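Side-chain contact in fiber protein (Raptor siadenovirus a, PDB 5FJL), which forms the viral fibre, whose trimeric head, built from this domain, probably attaches the virion to a receptor on the host cell: residues Cys119-Thr124 against Val148-Ser153. Sequence-based numbering, arbitrary orientation.
Sequences CIFITT and VLRSES
Arg150 brings the outer half of its side chain to one face of the Phe121 ring. From CB the chain runs to CG, which stands anti to the carbonyl carbon (chi1 -59°), and continues extended to CD, the first of its atoms to reach the ring, above the rim and 3.6 Å from Phe121 CZ. The bend at chi3 (55°) then carries NE inward over that face, still offset toward the rim and 3.7 Å from Phe121 CE1. Beyond it, Arg150 CZ lies 5.0 Å from the centroid of the Phe121 ring and close to the ring normal, a cation-pi contact. The guanidinium plane is turned 69° from the ring plane; the group is not stacked flat, and its terminal nitrogens point away to backbone carbonyls. They share Glu152 O, in the loop that follows, through weak, bent bonds of 2.9 Å from NH1 and 2.8 Å from NH2. NH1 also bonds Lys97 O, and NE forms a salt bridge with Glu130, which probably helps to balance the buried positive charge. At the ring edge, near its plane, Val148 CG1 adds a looser apolar contact, 4.5 Å from Phe121 CZ. Within the antiparallel β-structure of the fibre head, the contact thus bridges strands 115-122 and 144-149, which both pair with strand 127-138, the source of Glu130. Leu100 of strand 99-103 touches Phe121, Val148 and Arg150, while Arg150 O accepts a hydrogen bond from Arg129 of a neighbouring subunit, placing this buried cluster beside the trimer interface.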
# COMPACT_ATOMS: atom_id res chain seq x y z
N CYS A 119 4.52 -9.74 4.30
CA CYS A 119 5.33 -10.95 4.09
C CYS A 119 5.97 -11.37 5.37
O CYS A 119 6.29 -10.57 6.27
CB CYS A 119 6.43 -10.71 3.08
SG CYS A 119 5.73 -10.36 1.43
N ILE A 120 6.23 -12.69 5.46
CA ILE A 120 6.97 -13.28 6.55
C ILE A 120 8.19 -13.96 5.94
O ILE A 120 8.05 -14.78 5.05
CB ILE A 120 6.13 -14.29 7.35
CG1 ILE A 120 4.92 -13.59 8.01
CG2 ILE A 120 6.98 -14.97 8.41
CD1 ILE A 120 3.86 -14.56 8.46
N PHE A 121 9.37 -13.57 6.39
CA PHE A 121 10.63 -14.17 5.96
C PHE A 121 11.15 -15.05 7.06
O PHE A 121 11.32 -14.60 8.18
CB PHE A 121 11.69 -13.11 5.58
CG PHE A 121 11.27 -12.25 4.42
CD1 PHE A 121 10.55 -11.07 4.61
CD2 PHE A 121 11.60 -12.60 3.11
CE1 PHE A 121 10.15 -10.30 3.54
CE2 PHE A 121 11.19 -11.81 2.04
CZ PHE A 121 10.45 -10.68 2.27
N ILE A 122 11.37 -16.32 6.73
CA ILE A 122 11.94 -17.30 7.66
C ILE A 122 13.39 -17.53 7.28
O ILE A 122 13.69 -17.90 6.15
CB ILE A 122 11.18 -18.64 7.58
CG1 ILE A 122 9.67 -18.45 7.73
CG2 ILE A 122 11.76 -19.63 8.57
CD1 ILE A 122 9.23 -17.92 9.03
N THR A 123 14.29 -17.27 8.24
CA THR A 123 15.69 -17.62 8.09
C THR A 123 15.98 -18.75 9.11
O THR A 123 15.11 -19.11 9.91
CB THR A 123 16.62 -16.43 8.32
OG1 THR A 123 16.54 -16.02 9.67
CG2 THR A 123 16.24 -15.24 7.38
N THR A 124 17.19 -19.28 9.09
CA THR A 124 17.52 -20.31 10.09
C THR A 124 17.30 -19.79 11.50
O THR A 124 16.75 -20.52 12.36
CB THR A 124 18.98 -20.76 9.91
OG1 THR A 124 19.14 -21.35 8.62
CG2 THR A 124 19.36 -21.77 10.99
N VAL A 148 10.67 -8.00 -5.19
CA VAL A 148 10.22 -7.64 -3.85
C VAL A 148 11.19 -6.63 -3.30
O VAL A 148 12.41 -6.86 -3.30
CB VAL A 148 10.18 -8.86 -2.92
CG1 VAL A 148 9.63 -8.51 -1.54
CG2 VAL A 148 9.35 -9.99 -3.53
N LEU A 149 10.67 -5.49 -2.84
CA LEU A 149 11.50 -4.45 -2.24
C LEU A 149 11.23 -4.35 -0.76
O LEU A 149 10.08 -4.33 -0.33
CB LEU A 149 11.24 -3.10 -2.86
CG LEU A 149 11.41 -2.99 -4.36
CD1 LEU A 149 11.20 -1.53 -4.78
CD2 LEU A 149 12.80 -3.39 -4.78
N ARG A 150 12.28 -4.33 0.05
CA ARG A 150 12.20 -4.33 1.49
C ARG A 150 12.92 -3.14 2.07
O ARG A 150 13.70 -2.46 1.36
CB ARG A 150 12.84 -5.60 2.05
CG ARG A 150 12.23 -6.91 1.57
CD ARG A 150 13.00 -8.12 2.06
NE ARG A 150 13.12 -8.08 3.50
CZ ARG A 150 14.23 -7.85 4.17
NH1 ARG A 150 15.40 -7.67 3.55
NH2 ARG A 150 14.20 -7.76 5.51
N SER A 151 12.69 -2.88 3.34
CA SER A 151 13.34 -1.76 4.05
C SER A 151 14.76 -2.05 4.50
O SER A 151 15.64 -1.16 4.44
CB SER A 151 12.55 -1.38 5.30
OG SER A 151 13.27 -0.38 6.02
N GLU A 152 15.00 -3.28 4.97
CA GLU A 152 16.26 -3.58 5.68
C GLU A 152 16.94 -4.89 5.29
O GLU A 152 16.42 -5.98 5.62
CB GLU A 152 16.01 -3.60 7.18
CG GLU A 152 17.29 -3.42 7.99
CD GLU A 152 17.10 -3.71 9.47
OE1 GLU A 152 16.02 -3.37 10.03
OE2 GLU A 152 18.03 -4.31 10.06
N SER A 153 18.12 -4.80 4.68
CA SER A 153 18.91 -5.99 4.35
C SER A 153 19.44 -6.70 5.59
O SER A 153 19.68 -6.06 6.62
CB SER A 153 20.07 -5.65 3.41
OG SER A 153 21.02 -4.88 4.10